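Local coordinates for protein alpha-L-arabinosidase (Xanthomonas axonopodis pv. citri, PDB 6D25) that probably hydrolyses alpha-L-arabinofuranosyl side chains of arabinoxylans, including those on internally di-substituted units, as a family GH51 arabinofuranosidase, at residues I358-A363 against H430-K435; K402-A407 against Y442-N447; H76-D81 against N132-H137; V64-G67 against P73-H76. All blocks are in the same frame, centred on the assembly; numbering follows the deposited sequence.

Contact 1. Residues I358-A363 against H430-K435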
loop_
_atom_site.group_PDB
_atom_site.type_symbol
_atom_site.label_atom_id
_atom_site.label_comp_id
_atom_site.label_asym_id
_atom_site.label_seq_id
_atom_site.Cartn_x
_atom_site.Cartn_y
_atom_site.Cartn_z
ATOM N N ILE A 358 32.835 20.576 -4.342
ATOM C CA ILE A 358 31.538 20.915 -4.925
ATOM C C ILE A 358 30.473 21.068 -3.828
ATOM O O ILE A 358 29.693 22.028 -3.804
ATOM C CB ILE A 358 31.163 19.883 -5.988
ATOM C CG1 ILE A 358 32.017 20.033 -7.250
ATOM C CG2 ILE A 358 29.659 19.926 -6.315
ATOM C CD1 ILE A 358 31.953 18.799 -8.147
ATOM N N PHE A 359 30.417 20.116 -2.904
ATOM C CA PHE A 359 29.411 20.195 -1.836
ATOM C C PHE A 359 29.582 21.496 -1.055
ATOM O O PHE A 359 28.562 22.172 -0.713
ATOM C CB PHE A 359 29.528 19.038 -0.851
ATOM C CG PHE A 359 29.366 17.647 -1.398
ATOM C CD1 PHE A 359 28.606 17.394 -2.510
ATOM C CD2 PHE A 359 29.908 16.562 -0.720
ATOM C CE1 PHE A 359 28.459 16.100 -3.011
ATOM C CE2 PHE A 359 29.741 15.276 -1.188
ATOM C CZ PHE A 359 29.038 15.049 -2.341
ATOM N N SER A 360 30.839 21.853 -0.761
ATOM C CA SER A 360 31.098 23.028 0.062
ATOM C C SER A 360 30.693 24.318 -0.674
ATOM O O SER A 360 30.392 25.341 -0.012
ATOM C CB SER A 360 32.541 23.045 0.514
ATOM O OG SER A 360 33.417 23.521 -0.498
ATOM N N GLN A 361 30.658 24.295 -2.021
ATOM C CA GLN A 361 30.219 25.432 -2.824
ATOM C C GLN A 361 28.685 25.568 -2.807
ATOM O O GLN A 361 28.152 26.584 -3.280
ATOM C CB GLN A 361 30.650 25.305 -4.294
ATOM C CG GLN A 361 32.131 25.211 -4.524
ATOM C CD GLN A 361 32.871 26.249 -3.709
ATOM O OE1 GLN A 361 32.762 27.457 -3.991
ATOM N NE2 GLN A 361 33.559 25.781 -2.651
ATOM N N HIS A 362 27.965 24.537 -2.342
ATOM C CA HIS A 362 26.496 24.521 -2.348
ATOM C C HIS A 362 25.996 24.346 -0.925
ATOM O O HIS A 362 24.921 23.758 -0.715
ATOM C CB HIS A 362 25.991 23.389 -3.265
ATOM C CG HIS A 362 26.286 23.640 -4.707
ATOM N ND1 HIS A 362 25.448 24.407 -5.481
ATOM C CD2 HIS A 362 27.299 23.228 -5.497
ATOM C CE1 HIS A 362 25.948 24.500 -6.710
ATOM N NE2 HIS A 362 27.095 23.770 -6.756
ATOM N N ALA A 363 26.728 24.917 0.037
ATOM C CA ALA A 363 26.559 24.540 1.457
ATOM C C ALA A 363 25.226 25.041 2.021
ATOM O O ALA A 363 24.800 24.534 3.045
ATOM C CB ALA A 363 27.708 25.099 2.272
ATOM N N HIS A 430 41.253 22.500 -9.428
ATOM C CA HIS A 430 39.990 22.705 -8.755
ATOM C C HIS A 430 40.283 22.878 -7.264
ATOM O O HIS A 430 41.268 22.338 -6.769
ATOM C CB HIS A 430 39.110 21.462 -8.984
ATOM C CG HIS A 430 37.658 21.655 -8.742
ATOM N ND1 HIS A 430 37.093 21.541 -7.473
ATOM C CD2 HIS A 430 36.641 21.878 -9.602
ATOM C CE1 HIS A 430 35.785 21.701 -7.578
ATOM N NE2 HIS A 430 35.472 21.923 -8.861
ATOM N N GLY A 431 39.446 23.630 -6.548
ATOM C CA GLY A 431 39.752 23.838 -5.122
ATOM C C GLY A 431 38.576 24.404 -4.354
ATOM O O GLY A 431 37.513 24.614 -4.931
ATOM N N SER A 432 38.777 24.611 -3.061
ATOM C CA SER A 432 37.786 25.214 -2.211
ATOM C C SER A 432 38.517 25.730 -0.967
ATOM O O SER A 432 39.699 25.439 -0.772
ATOM C CB SER A 432 36.693 24.211 -1.838
ATOM O OG SER A 432 37.243 23.138 -1.082
ATOM N N ALA A 433 37.824 26.505 -0.129
ATOM C CA ALA A 433 38.443 27.033 1.076
ATOM C C ALA A 433 37.381 27.185 2.176
ATOM O O ALA A 433 36.186 27.377 1.869
ATOM C CB ALA A 433 39.128 28.332 0.766
ATOM N N VAL A 434 37.839 27.144 3.424
ATOM C CA VAL A 434 36.981 27.394 4.574
ATOM C C VAL A 434 37.762 28.163 5.649
ATOM O O VAL A 434 39.005 28.201 5.665
ATOM C CB VAL A 434 36.448 26.090 5.181
ATOM C CG1 VAL A 434 35.599 25.312 4.173
ATOM C CG2 VAL A 434 37.586 25.230 5.754
ATOM N N LYS A 435 36.999 28.758 6.555
ATOM C CA LYS A 435 37.495 29.117 7.873
ATOM C C LYS A 435 36.969 28.085 8.880
ATOM O O LYS A 435 35.773 27.932 9.051
ATOM C CB LYS A 435 37.057 30.513 8.292
ATOM C CG LYS A 435 37.636 30.932 9.647
ATOM C CD LYS A 435 37.559 32.399 9.928
ATOM C CE LYS A 435 38.163 32.684 11.272
ATOM N NZ LYS A 435 38.145 34.124 11.576
HETATM O O HOH W 1 34.083 25.917 0.850
HETATM O O HOH W 2 35.467 27.641 -1.532
#

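Contact 2. Residues K402-A407 against Y442-N447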
loop_
_atom_site.group_PDB
_atom_site.type_symbol
_atom_site.label_atom_id
_atom_site.label_comp_id
_atom_site.label_asym_id
_atom_site.label_seq_id
_atom_site.Cartn_x
_atom_site.Cartn_y
_atom_site.Cartn_z
ATOM N N LYS A 402 38.962 17.060 7.248
ATOM C CA LYS A 402 38.351 17.180 8.588
ATOM C C LYS A 402 38.110 18.638 9.029
ATOM O O LYS A 402 37.104 18.904 9.657
ATOM C CB LYS A 402 39.226 16.559 9.667
ATOM C CG LYS A 402 38.713 15.261 10.198
ATOM C CD LYS A 402 39.670 14.625 11.200
ATOM C CE LYS A 402 39.446 15.155 12.587
ATOM N NZ LYS A 402 40.053 14.229 13.561
ATOM N N PRO A 403 39.041 19.570 8.745
ATOM C CA PRO A 403 38.785 20.950 9.137
ATOM C C PRO A 403 37.541 21.587 8.478
ATOM O O PRO A 403 37.053 22.591 8.979
ATOM C CB PRO A 403 40.048 21.698 8.691
ATOM C CG PRO A 403 41.136 20.623 8.656
ATOM C CD PRO A 403 40.387 19.400 8.199
ATOM N N TYR A 404 37.023 21.008 7.392
ATOM C CA TYR A 404 35.796 21.470 6.765
ATOM C C TYR A 404 34.555 21.159 7.620
ATOM O O TYR A 404 33.504 21.749 7.378
ATOM C CB TYR A 404 35.627 20.850 5.378
ATOM C CG TYR A 404 36.423 21.498 4.268
ATOM C CD1 TYR A 404 37.754 21.813 4.415
ATOM C CD2 TYR A 404 35.821 21.796 3.059
ATOM C CE1 TYR A 404 38.475 22.435 3.402
ATOM C CE2 TYR A 404 36.522 22.403 2.023
ATOM C CZ TYR A 404 37.855 22.733 2.198
ATOM O OH TYR A 404 38.554 23.322 1.179
ATOM N N GLN A 405 34.643 20.264 8.613
ATOM C CA GLN A 405 33.469 19.856 9.375
ATOM C C GLN A 405 32.933 21.041 10.190
ATOM O O GLN A 405 33.612 21.533 11.084
ATOM C CB GLN A 405 33.811 18.693 10.322
ATOM C CG GLN A 405 34.104 17.418 9.542
ATOM C CD GLN A 405 34.132 16.195 10.414
ATOM O OE1 GLN A 405 33.587 16.205 11.521
ATOM N NE2 GLN A 405 34.703 15.102 9.900
ATOM N N ASP A 406 31.734 21.522 9.818
ATOM C CA ASP A 406 31.085 22.655 10.473
ATOM C C ASP A 406 31.911 23.939 10.319
ATOM O O ASP A 406 31.823 24.840 11.149
ATOM C CB ASP A 406 30.715 22.326 11.927
ATOM C CG ASP A 406 29.552 21.330 12.035
ATOM O OD1 ASP A 406 28.754 21.200 11.044
ATOM O OD2 ASP A 406 29.448 20.688 13.114
ATOM N N ALA A 407 32.685 24.016 9.266
ATOM C CA ALA A 407 33.473 25.215 8.965
ATOM C C ALA A 407 32.565 26.228 8.267
ATOM O O ALA A 407 31.365 25.963 8.030
ATOM C CB ALA A 407 34.654 24.865 8.082
ATOM N N TYR A 442 41.740 27.284 5.730
ATOM C CA TYR A 442 42.254 26.142 5.001
ATOM C C TYR A 442 41.877 26.256 3.522
ATOM O O TYR A 442 40.771 26.715 3.191
ATOM C CB TYR A 442 41.698 24.831 5.548
ATOM C CG TYR A 442 42.175 24.465 6.933
ATOM C CD1 TYR A 442 41.639 25.092 8.057
ATOM C CD2 TYR A 442 43.164 23.533 7.125
ATOM C CE1 TYR A 442 42.067 24.757 9.337
ATOM C CE2 TYR A 442 43.617 23.199 8.386
ATOM C CZ TYR A 442 43.074 23.815 9.497
ATOM O OH TYR A 442 43.522 23.486 10.747
ATOM N N ILE A 443 42.825 25.863 2.652
ATOM C CA ILE A 443 42.627 25.894 1.204
ATOM C C ILE A 443 42.978 24.518 0.656
ATOM O O ILE A 443 44.104 24.056 0.896
ATOM C CB ILE A 443 43.509 26.925 0.485
ATOM C CG1 ILE A 443 43.432 28.317 1.104
ATOM C CG2 ILE A 443 43.201 26.886 -1.024
ATOM C CD1 ILE A 443 44.533 29.239 0.602
ATOM N N ALA A 444 42.005 23.897 -0.034
ATOM C CA ALA A 444 42.206 22.636 -0.717
ATOM C C ALA A 444 42.426 22.925 -2.202
ATOM O O ALA A 444 41.672 23.716 -2.785
ATOM C CB ALA A 444 41.021 21.751 -0.503
ATOM N N LEU A 445 43.438 22.282 -2.794
ATOM C CA LEU A 445 43.653 22.361 -4.234
ATOM C C LEU A 445 43.931 20.945 -4.770
ATOM O O LEU A 445 44.700 20.176 -4.143
ATOM C CB LEU A 445 44.861 23.259 -4.528
ATOM C CG LEU A 445 44.717 24.738 -4.159
ATOM C CD1 LEU A 445 46.071 25.422 -4.259
ATOM C CD2 LEU A 445 43.690 25.455 -5.053
ATOM N N THR A 446 43.379 20.656 -5.928
ATOM C CA THR A 446 43.568 19.422 -6.631
ATOM C C THR A 446 44.053 19.720 -8.052
ATOM O O THR A 446 43.435 20.532 -8.763
ATOM C CB THR A 446 42.253 18.638 -6.715
ATOM O OG1 THR A 446 41.861 18.298 -5.383
ATOM C CG2 THR A 446 42.387 17.377 -7.529
ATOM N N ASN A 447 45.144 19.071 -8.443
ATOM C CA ASN A 447 45.643 19.123 -9.826
ATOM C C ASN A 447 45.148 17.849 -10.521
ATOM O O ASN A 447 45.612 16.745 -10.204
ATOM C CB ASN A 447 47.169 19.212 -9.864
ATOM C CG ASN A 447 47.757 19.411 -11.254
ATOM O OD1 ASN A 447 47.028 19.243 -12.262
ATOM N ND2 ASN A 447 49.055 19.782 -11.305
#

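Contact 3. Residues H76-D81 against N132-H137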
loop_
_atom_site.group_PDB
_atom_site.type_symbol
_atom_site.label_atom_id
_atom_site.label_comp_id
_atom_site.label_asym_id
_atom_site.label_seq_id
_atom_site.Cartn_x
_atom_site.Cartn_y
_atom_site.Cartn_z
ATOM N N HIS A 76 33.114 -5.791 22.182
ATOM C CA HIS A 76 31.683 -6.200 22.106
ATOM C C HIS A 76 31.324 -6.638 20.677
ATOM O O HIS A 76 30.185 -6.465 20.268
ATOM C CB HIS A 76 30.762 -5.074 22.589
ATOM C CG HIS A 76 31.009 -4.681 24.002
ATOM N ND1 HIS A 76 30.970 -5.594 25.058
ATOM C CD2 HIS A 76 31.308 -3.481 24.535
ATOM C CE1 HIS A 76 31.226 -4.958 26.190
ATOM N NE2 HIS A 76 31.435 -3.653 25.898
ATOM N N GLY A 77 32.274 -7.211 19.944
ATOM C CA GLY A 77 32.017 -7.765 18.613
ATOM C C GLY A 77 32.390 -6.826 17.472
ATOM O O GLY A 77 32.390 -7.262 16.317
ATOM N N TYR A 78 32.721 -5.568 17.768
ATOM C CA TYR A 78 33.181 -4.623 16.747
ATOM C C TYR A 78 34.708 -4.679 16.657
ATOM O O TYR A 78 35.380 -4.502 17.648
ATOM C CB TYR A 78 32.775 -3.190 17.076
ATOM C CG TYR A 78 31.365 -3.008 17.550
ATOM C CD1 TYR A 78 30.309 -3.275 16.711
ATOM C CD2 TYR A 78 31.090 -2.548 18.825
ATOM C CE1 TYR A 78 29.005 -3.145 17.156
ATOM C CE2 TYR A 78 29.790 -2.380 19.279
ATOM C CZ TYR A 78 28.744 -2.715 18.440
ATOM O OH TYR A 78 27.464 -2.577 18.857
ATOM N N ARG A 79 35.242 -4.902 15.464
ATOM C CA ARG A 79 36.696 -5.027 15.339
ATOM C C ARG A 79 37.351 -3.676 15.697
ATOM O O ARG A 79 36.936 -2.588 15.254
ATOM C CB ARG A 79 37.090 -5.561 13.961
ATOM C CG ARG A 79 36.680 -4.708 12.778
ATOM C CD ARG A 79 36.993 -5.473 11.481
ATOM N NE ARG A 79 38.421 -5.640 11.311
ATOM C CZ ARG A 79 38.983 -6.551 10.538
ATOM N NH1 ARG A 79 40.275 -6.488 10.322
ATOM N NH2 ARG A 79 38.243 -7.541 10.000
ATOM N N ASN A 80 38.391 -3.779 16.519
ATOM C CA ASN A 80 39.022 -2.602 17.155
ATOM C C ASN A 80 39.692 -1.669 16.121
ATOM O O ASN A 80 39.696 -0.445 16.273
ATOM C CB ASN A 80 40.071 -3.062 18.160
ATOM C CG ASN A 80 39.470 -3.630 19.431
ATOM O OD1 ASN A 80 38.282 -3.448 19.696
ATOM N ND2 ASN A 80 40.286 -4.308 20.216
ATOM N N ASP A 81 40.340 -2.263 15.127
ATOM C CA ASP A 81 41.129 -1.510 14.143
ATOM C C ASP A 81 40.206 -0.546 13.381
ATOM O O ASP A 81 40.559 0.639 13.185
ATOM C CB ASP A 81 41.946 -2.431 13.230
ATOM C CG ASP A 81 41.196 -3.580 12.533
ATOM O OD1 ASP A 81 39.964 -3.673 12.662
ATOM O OD2 ASP A 81 41.891 -4.451 11.917
ATOM N N ASN A 132 21.513 -11.783 10.478
ATOM C CA ASN A 132 20.896 -10.765 11.331
ATOM C C ASN A 132 21.587 -10.660 12.712
ATOM O O ASN A 132 21.003 -10.104 13.656
ATOM C CB ASN A 132 19.388 -10.919 11.463
ATOM C CG ASN A 132 18.682 -10.494 10.190
ATOM O OD1 ASN A 132 18.856 -9.363 9.763
ATOM N ND2 ASN A 132 17.958 -11.411 9.548
ATOM N N ARG A 133 22.847 -11.088 12.811
ATOM C CA ARG A 133 23.548 -10.954 14.067
ATOM C C ARG A 133 23.868 -9.484 14.335
ATOM O O ARG A 133 23.978 -9.071 15.466
ATOM C CB ARG A 133 24.815 -11.806 14.043
ATOM C CG ARG A 133 25.581 -11.814 15.349
ATOM C CD ARG A 133 24.824 -12.371 16.508
ATOM N NE ARG A 133 25.499 -12.131 17.763
ATOM C CZ ARG A 133 25.306 -11.050 18.533
ATOM N NH1 ARG A 133 24.559 -10.048 18.093
ATOM N NH2 ARG A 133 25.888 -10.982 19.729
ATOM N N PHE A 134 24.050 -8.703 13.264
ATOM C CA PHE A 134 24.202 -7.284 13.378
ATOM C C PHE A 134 22.845 -6.644 13.089
ATOM O O PHE A 134 22.416 -6.595 11.918
ATOM C CB PHE A 134 25.254 -6.761 12.393
ATOM C CG PHE A 134 25.698 -5.330 12.599
ATOM C CD1 PHE A 134 26.711 -5.025 13.475
ATOM C CD2 PHE A 134 25.142 -4.286 11.882
ATOM C CE1 PHE A 134 27.205 -3.750 13.635
ATOM C CE2 PHE A 134 25.607 -2.988 12.043
ATOM C CZ PHE A 134 26.639 -2.721 12.924
ATOM N N GLY A 135 22.158 -6.222 14.155
ATOM C CA GLY A 135 20.836 -5.673 14.079
ATOM C C GLY A 135 20.757 -4.317 14.769
ATOM O O GLY A 135 21.779 -3.645 14.964
ATOM N N THR A 136 19.545 -3.927 15.163
ATOM C CA THR A 136 19.325 -2.580 15.734
ATOM C C THR A 136 20.291 -2.284 16.895
ATOM O O THR A 136 20.923 -1.221 16.932
ATOM C CB THR A 136 17.868 -2.371 16.187
ATOM O OG1 THR A 136 17.051 -2.308 15.036
ATOM C CG2 THR A 136 17.702 -1.098 16.982
ATOM N N HIS A 137 20.393 -3.162 17.873
ATOM C CA HIS A 137 21.203 -2.851 19.027
ATOM C C HIS A 137 22.679 -2.757 18.627
ATOM O O HIS A 137 23.411 -1.889 19.147
ATOM C CB HIS A 137 21.030 -3.890 20.139
ATOM C CG HIS A 137 19.733 -3.765 20.848
ATOM N ND1 HIS A 137 19.649 -3.470 22.177
ATOM C CD2 HIS A 137 18.467 -3.916 20.401
ATOM C CE1 HIS A 137 18.389 -3.455 22.532
ATOM N NE2 HIS A 137 17.623 -3.695 21.473
#

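Contact 4. Residues V64-G67 against P73-H76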
loop_
_atom_site.group_PDB
_atom_site.type_symbol
_atom_site.label_atom_id
_atom_site.label_comp_id
_atom_site.label_asym_id
_atom_site.label_seq_id
_atom_site.Cartn_x
_atom_site.Cartn_y
_atom_site.Cartn_z
ATOM N N VAL A 64 32.990 -4.668 9.866
ATOM C CA VAL A 64 32.647 -3.956 11.123
ATOM C C VAL A 64 32.467 -4.975 12.262
ATOM O O VAL A 64 33.111 -4.893 13.313
ATOM C CB VAL A 64 31.389 -3.097 10.948
ATOM C CG1 VAL A 64 30.945 -2.503 12.282
ATOM C CG2 VAL A 64 31.613 -2.002 9.911
ATOM N N TRP A 65 31.582 -5.921 12.027
ATOM C CA TRP A 65 31.140 -6.895 13.017
ATOM C C TRP A 65 31.926 -8.190 12.833
ATOM O O TRP A 65 31.857 -8.789 11.749
ATOM C CB TRP A 65 29.642 -7.176 12.852
ATOM C CG TRP A 65 29.153 -8.177 13.849
ATOM C CD1 TRP A 65 28.965 -9.518 13.649
ATOM C CD2 TRP A 65 28.860 -7.923 15.238
ATOM N NE1 TRP A 65 28.582 -10.115 14.822
ATOM C CE2 TRP A 65 28.479 -9.153 15.803
ATOM C CE3 TRP A 65 28.857 -6.781 16.038
ATOM C CZ2 TRP A 65 28.154 -9.271 17.154
ATOM C CZ3 TRP A 65 28.490 -6.889 17.362
ATOM C CH2 TRP A 65 28.133 -8.124 17.913
ATOM N N VAL A 66 32.619 -8.646 13.862
ATOM C CA VAL A 66 33.290 -9.941 13.799
ATOM C C VAL A 66 32.674 -10.886 14.841
ATOM O O VAL A 66 32.885 -12.067 14.766
ATOM C CB VAL A 66 34.813 -9.804 13.976
ATOM C CG1 VAL A 66 35.438 -9.034 12.819
ATOM C CG2 VAL A 66 35.203 -9.170 15.301
ATOM N N GLY A 67 31.941 -10.368 15.815
ATOM C CA GLY A 67 31.375 -11.220 16.882
ATOM C C GLY A 67 32.296 -11.279 18.087
ATOM O O GLY A 67 33.505 -11.212 17.931
ATOM N N PRO A 73 40.764 -8.951 17.179
ATOM C CA PRO A 73 40.594 -8.127 18.374
ATOM C C PRO A 73 39.360 -7.217 18.244
ATOM O O PRO A 73 39.189 -6.504 17.216
ATOM C CB PRO A 73 41.891 -7.308 18.486
ATOM C CG PRO A 73 42.931 -8.172 17.783
ATOM C CD PRO A 73 42.177 -8.887 16.702
ATOM N N ASN A 74 38.501 -7.269 19.259
ATOM C CA ASN A 74 37.206 -6.621 19.109
ATOM C C ASN A 74 36.698 -6.129 20.460
ATOM O O ASN A 74 37.119 -6.614 21.512
ATOM C CB ASN A 74 36.209 -7.564 18.418
ATOM C CG ASN A 74 35.787 -8.694 19.329
ATOM O OD1 ASN A 74 34.842 -8.508 20.115
ATOM N ND2 ASN A 74 36.452 -9.840 19.219
ATOM N N THR A 75 35.809 -5.148 20.391
ATOM C CA THR A 75 35.133 -4.586 21.535
ATOM C C THR A 75 33.641 -4.864 21.369
ATOM O O THR A 75 33.011 -4.276 20.490
ATOM C CB THR A 75 35.402 -3.075 21.660
ATOM O OG1 THR A 75 36.812 -2.906 21.825
ATOM C CG2 THR A 75 34.672 -2.396 22.797
ATOM N N HIS A 76 33.114 -5.791 22.182
ATOM C CA HIS A 76 31.683 -6.200 22.106
ATOM C C HIS A 76 31.324 -6.638 20.677
ATOM O O HIS A 76 30.185 -6.465 20.268
ATOM C CB HIS A 76 30.762 -5.074 22.589
ATOM C CG HIS A 76 31.009 -4.681 24.002
ATOM N ND1 HIS A 76 30.970 -5.594 25.058
ATOM C CD2 HIS A 76 31.308 -3.481 24.535
ATOM C CE1 HIS A 76 31.226 -4.958 26.190
ATOM N NE2 HIS A 76 31.435 -3.653 25.898
#

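Contact 1. Residues I358-A363 against H430-K435
This contact joins the two domains of the GH51 fold: Ile358, Ser360 and Gln361, on or next to helix 346-361 of the (beta/alpha)8 barrel, meet His430 and Ser432 on strand 424-435 of the C-terminal beta domain. The helix connects barrel strands 319-325 and 366-371. The nearest CA atoms, those of Ser360 and Ser432, are 7.4 Å apart, and no direct hydrogen bond joins the two segments.

The apolar part is small. Ile358 CG1 comes to 4.1 Å from His430 CE1, and the two side chains cross at about a right angle. His430 ND1 is hydrogen-bonded to Asp357 OD2, which helps fix the ring.

Ser432 CB is approached by two polar atoms. Ser360 OG and Gln361 NE2 each lie 3.6 Å from it. Gln361 reaches it through a chain bent at chi2 (-46°). The hydroxyls have partners outside the two segments: Ser432 OG bonds Tyr404 OH and Asp357 OD1, and Ser360 OG bonds the carbonyl of Asp357. Asp357 therefore links the helix to both His430 and Ser432.

Two waters complete the join at Ala433. One donates to Ser360 OG and to Ala433 O, at 2.8 Å from each. The other accepts from Gln361 NE2 at 2.9 Å and from the backbone Ala433 N at 3.0 Å.

Contact 2. Residues K402-A407 against Y442-N447
Pro403 stands edge-on over one face of the Tyr442 ring, its CB-CG edge turned to it, in a CH-pi contact; the two side chains cross at about a right angle. Pro403 CB sits 3.6 Å from the centroid of the Tyr442 ring and only 5° off the ring normal, so it is almost exactly over the centre. Pro403 CG also lies over this face and comes to 3.6 Å from Tyr442 CE2. Tyr442 OH is hydrogen-bonded to Asp438.

The second apolar contact is made by Tyr404. Its CG lies beside the backbone N and opposite the carbonyl carbon (chi1 -80°), which sends the ring out toward Ala444. Tyr404 CZ is 4.3 Å from Ala444 CB, which stands oblique to the ring. Tyr404 belongs to the short 3-10 segment 402-404, and a type II beta turn from Tyr404 to Ala407 follows it. This is the passage from helix 393-400 into strand 407-421, where the chain leaves the barrel and enters the C-terminal beta domain. Tyr442 and Ala444 point toward it from strand 441-447.

Polar contacts do not cross directly. Tyr404 OH comes to 3.4 Å from Ala444 CB, but its polar partner is Ser432. Within the turn, Ala407 N bonds Tyr404 O at 3.1 Å.

Contact 3. Residues H76-D81 against N132-H137
Tyr78 meets Phe134 and the backbone of His137. His76 comes first in the segment, and its carbonyl O lies 4.2 Å above one face of the Tyr78 ring, offset toward the rim. Gly77 follows with a positive phi of 98°, and its N is bonded to Asn74 OD1.

Tyr78 then carries the contact. A chi1 of -44° sets its ring beside the backbone N, with the CE1 edge turned to Phe134. Phe134 CE1 sits near the plane of the Tyr78 ring, at its edge, 4.0 Å from Tyr78 CE1. The two side chains cross at about a right angle. Tyr78 OH is 4.1 Å from His137 O, and its hydrogen bond goes to the next carbonyl, that of Glu138. His137 and Glu138 lie in the first turn of helix 136-146, which Gly135 N-caps, so Tyr78 reaches the start of that helix. The contact thus joins the connection from barrel strand 51-52 to helix 80-88 with the next helix of the (beta/alpha)8 barrel.

Arg79 is the N-cap residue of helix 80-88. It grips Asp81 side-on: NE bonds OD1 at 2.8 Å, and NH1 bonds OD2 at 3.1 Å. Both oxygens use their syn lone pairs and lie close to the guanidinium plane. Arg79 NH2 also bonds the carbonyls of Gly62 and Gly386.

Contact 4. Residues V64-G67 against P73-H76
Asn74 holds its CG between the backbone N and the carbonyl carbon (chi1 72°), and Val66, with chi1 -65° for CG1, leaves CG2 between its own backbone N and carbonyl carbon; the two groups are thereby brought together. Val66 CG2 lies 3.6 Å from Asn74 CB and 4.1 Å from Asn74 CG. Trp65 has CG trans to its backbone N (chi1 180°). Its CB points away from segment 73-76, yet the far side of the indole returns to it. CZ3 comes to 3.4 Å and CH2 to 3.5 Å from His76 O, which lies oblique to the ring. Gly67 N stands 3.5 Å above one face of the same indole, offset toward the rim.

Both segments belong to the long connection between barrel strand 51-52 and helix 80-88. Strands 74-75 and 78-79 form a small beta hairpin there, and Val66 and Gly67 make backbone hydrogen bonds to Gly77 at its turn. Asn74 ND2 bonds Ile72 O.

Gly67 O is 3.5 Å from Asn74 ND2, but the angle is too poor for a hydrogen bond. No hydrogen bond joins the two segments; Val66 and Asn74 meet by van der Waals touch, and the Trp65 indole carbons lie against the His76 carbonyl. Directional bonding comes from the neighbouring Gly77 backbone, while the Asn74 amide is engaged within its own stretch of chain.

In the fold
Contacts 1 and 2 are buried and lie side by side, their centres about 7 Å apart. They use adjacent strands of one sheet, 424-435 and 441-447. Contact 1 ties a barrel helix, and contact 2 the loop leading out of the last barrel helix, to the C-terminal beta domain. Contact 1 relies on waters and shared polar partners, whereas contact 2 is chiefly proline on tyrosine. Contacts 3 and 4 share His76 and the hairpin of strands 74-75 and 78-79, with centres about 6 Å apart. Contact 3 is buried and aromatic; contact 4 is at the surface and mixes apolar touch with carbonyl groups. Contact 1 lies across the chain's centre from both, about 35 Å from contact 3 between centres.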